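PDB 4MTT: lactoylglutathione lyase from Pseudomonas aeruginosa, which belongs to the glyoxalase/bleomycin resistance/dioxygenase superfamily and is built from paired four-stranded mixed sheets with flanking helices. Local coordinates for residues L17-R22 with E114-Y119. Numbering follows the deposited sequence.
Sequences LEFYTR and EDPDGY. With TAM (tris(hydroxyethyl)aminomethane), chain D.
Phe19 and Tyr20 of helix 13-23 both converge on Asp115, at the start of the turn between strands 109-114 and 120-125. The tight part is the Phe19 ring. CA of Asp115 sits over its centre, 3.7 Å from the centroid, in a CH-pi contact. CG of Phe19 is anti to the backbone N (chi1 176°), which sends the ring to this turn. Tyr20 lies beside Phe19, with CD2 of Phe19 over its ring. OH of Tyr20 donates to OD2 of Asp115 at 2.6 Å, on the anti side and 24° out of the carboxylate plane. OD1 of Asp115 turns back into the type I turn Asp115-Gly118 and accepts from N of Tyr119 at 2.9 Å and, weakly, from N of Asp117. The solvent side is at Pro116. Its CD still meets CB of Phe19 at 3.5 Å, but the proline is exposed and buries less here than Asp115. At the turn's far end, O of Gly118 accepts from N of the bound tris(hydroxyethyl)aminomethane. One buried carboxylate thus ties the helix of the first beta-alpha-beta-beta-beta module to a hairpin turn of the second, consistent with this superfamily. Its bonds from Tyr20, Asp117 and Tyr119 would probably favour the charged form.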
loop_
_atom_site.group_PDB
_atom_site.type_symbol
_atom_site.label_atom_id
_atom_site.label_comp_id
_atom_site.label_asym_id
_atom_site.label_seq_id
_atom_site.Cartn_x
_atom_site.Cartn_y
_atom_site.Cartn_z
ATOM N N LEU A 17 -7.102 -13.158 6.077
ATOM C CA LEU A 17 -7.005 -14.054 4.905
ATOM C C LEU A 17 -8.368 -14.456 4.335
ATOM O O LEU A 17 -8.539 -14.499 3.105
ATOM C CB LEU A 17 -6.102 -15.294 5.171
ATOM C CG LEU A 17 -4.597 -15.004 5.329
ATOM C CD1 LEU A 17 -3.811 -16.259 5.737
ATOM C CD2 LEU A 17 -4.005 -14.426 4.053
ATOM N N GLU A 18 -9.352 -14.692 5.222
ATOM C CA GLU A 18 -10.706 -15.028 4.771
ATOM C C GLU A 18 -11.253 -13.879 3.911
ATOM O O GLU A 18 -11.828 -14.131 2.861
ATOM C CB GLU A 18 -11.639 -15.325 5.964
ATOM C CG GLU A 18 -11.248 -16.571 6.756
ATOM C CD GLU A 18 -11.936 -16.831 8.089
ATOM O OE1 GLU A 18 -12.903 -16.110 8.431
ATOM O OE2 GLU A 18 -11.502 -17.770 8.796
ATOM N N PHE A 19 -11.010 -12.616 4.323
ATOM C CA PHE A 19 -11.463 -11.437 3.574
ATOM C C PHE A 19 -10.832 -11.330 2.194
ATOM O O PHE A 19 -11.556 -11.292 1.193
ATOM C CB PHE A 19 -11.260 -10.141 4.387
ATOM C CG PHE A 19 -11.618 -8.882 3.619
ATOM C CD1 PHE A 19 -12.938 -8.433 3.558
ATOM C CD2 PHE A 19 -10.634 -8.137 2.972
ATOM C CE1 PHE A 19 -13.266 -7.265 2.855
ATOM C CE2 PHE A 19 -10.963 -6.970 2.272
ATOM C CZ PHE A 19 -12.281 -6.546 2.206
ATOM N N TYR A 20 -9.491 -11.309 2.130
ATOM C CA TYR A 20 -8.786 -11.156 0.870
ATOM C C TYR A 20 -9.002 -12.268 -0.148
ATOM O O TYR A 20 -9.128 -11.974 -1.343
ATOM C CB TYR A 20 -7.299 -10.760 1.071
ATOM C CG TYR A 20 -7.171 -9.385 1.698
ATOM C CD1 TYR A 20 -7.310 -8.231 0.928
ATOM C CD2 TYR A 20 -7.025 -9.236 3.076
ATOM C CE1 TYR A 20 -7.302 -6.969 1.510
ATOM C CE2 TYR A 20 -6.980 -7.977 3.665
ATOM C CZ TYR A 20 -7.099 -6.843 2.873
ATOM O OH TYR A 20 -7.088 -5.594 3.434
ATOM N N THR A 21 -9.089 -13.531 0.322
ATOM C CA THR A 21 -9.286 -14.685 -0.565
ATOM C C THR A 21 -10.741 -14.855 -1.023
ATOM O O THR A 21 -10.952 -15.088 -2.202
ATOM C CB THR A 21 -8.647 -15.988 0.005
ATOM O OG1 THR A 21 -9.281 -16.345 1.234
ATOM C CG2 THR A 21 -7.142 -15.863 0.215
ATOM N N ARG A 22 -11.731 -14.701 -0.118
ATOM C CA ARG A 22 -13.166 -14.878 -0.440
ATOM C C ARG A 22 -13.838 -13.652 -1.015
ATOM O O ARG A 22 -14.504 -13.767 -2.028
ATOM C CB ARG A 22 -13.986 -15.309 0.794
ATOM C CG ARG A 22 -13.472 -16.519 1.541
ATOM C CD ARG A 22 -14.188 -16.637 2.871
ATOM N NE ARG A 22 -13.608 -17.670 3.729
ATOM C CZ ARG A 22 -13.904 -17.848 5.014
ATOM N NH1 ARG A 22 -14.725 -17.008 5.639
ATOM N NH2 ARG A 22 -13.331 -18.825 5.703
ATOM N N GLU A 114 -14.184 -2.239 3.714
ATOM C CA GLU A 114 -13.342 -2.228 4.879
ATOM C C GLU A 114 -13.066 -3.685 5.178
ATOM O O GLU A 114 -13.994 -4.515 5.183
ATOM C CB GLU A 114 -14.057 -1.600 6.078
ATOM C CG GLU A 114 -13.700 -0.147 6.302
ATOM C CD GLU A 114 -14.166 0.433 7.626
ATOM O OE1 GLU A 114 -14.327 -0.330 8.609
ATOM O OE2 GLU A 114 -14.336 1.671 7.685
ATOM N N ASP A 115 -11.787 -4.005 5.412
ATOM C CA ASP A 115 -11.371 -5.346 5.752
ATOM C C ASP A 115 -11.683 -5.575 7.252
ATOM O O ASP A 115 -12.094 -4.608 7.918
ATOM C CB ASP A 115 -9.891 -5.568 5.362
ATOM C CG ASP A 115 -8.805 -5.043 6.281
ATOM O OD1 ASP A 115 -9.145 -4.410 7.320
ATOM O OD2 ASP A 115 -7.608 -5.281 5.978
ATOM N N PRO A 116 -11.470 -6.792 7.835
ATOM C CA PRO A 116 -11.806 -6.992 9.261
ATOM C C PRO A 116 -11.102 -6.058 10.233
ATOM O O PRO A 116 -11.663 -5.761 11.284
ATOM C CB PRO A 116 -11.413 -8.465 9.511
ATOM C CG PRO A 116 -11.567 -9.103 8.205
ATOM C CD PRO A 116 -11.031 -8.068 7.233
ATOM N N ASP A 117 -9.899 -5.577 9.872
ATOM C CA ASP A 117 -9.120 -4.667 10.708
ATOM C C ASP A 117 -9.487 -3.193 10.575
ATOM O O ASP A 117 -8.940 -2.367 11.314
ATOM C CB ASP A 117 -7.629 -4.851 10.446
ATOM C CG ASP A 117 -7.178 -6.169 10.978
ATOM O OD1 ASP A 117 -6.793 -6.221 12.156
ATOM O OD2 ASP A 117 -7.296 -7.170 10.244
ATOM N N GLY A 118 -10.394 -2.880 9.654
ATOM C CA GLY A 118 -10.802 -1.505 9.406
ATOM C C GLY A 118 -10.070 -0.840 8.256
ATOM O O GLY A 118 -10.403 0.298 7.927
ATOM N N TYR A 119 -9.112 -1.557 7.578
ATOM C CA TYR A 119 -8.388 -1.005 6.413
ATOM C C TYR A 119 -9.314 -0.816 5.219
ATOM O O TYR A 119 -10.089 -1.713 4.902
ATOM C CB TYR A 119 -7.180 -1.872 5.991
ATOM C CG TYR A 119 -6.086 -1.948 7.028
ATOM C CD1 TYR A 119 -5.315 -0.827 7.349
ATOM C CD2 TYR A 119 -5.795 -3.147 7.670
ATOM C CE1 TYR A 119 -4.311 -0.894 8.316
ATOM C CE2 TYR A 119 -4.810 -3.219 8.650
ATOM C CZ TYR A 119 -4.058 -2.097 8.958
ATOM O OH TYR A 119 -3.060 -2.210 9.889
HETATM C C TAM D . -10.282 3.645 8.747
HETATM C C1 TAM D . -9.960 5.136 8.520
HETATM C C2 TAM D . -9.056 2.817 9.167
HETATM C C3 TAM D . -11.433 3.512 9.766
HETATM C C4 TAM D . -9.776 6.048 9.744
HETATM C C5 TAM D . -7.740 3.234 8.516
HETATM C C6 TAM D . -12.028 2.121 10.006
HETATM N N TAM D . -10.725 3.117 7.446
HETATM O O4 TAM D . -8.765 5.570 10.645
HETATM O O5 TAM D . -6.956 2.108 8.122
HETATM O O6 TAM D . -11.331 1.473 11.077
#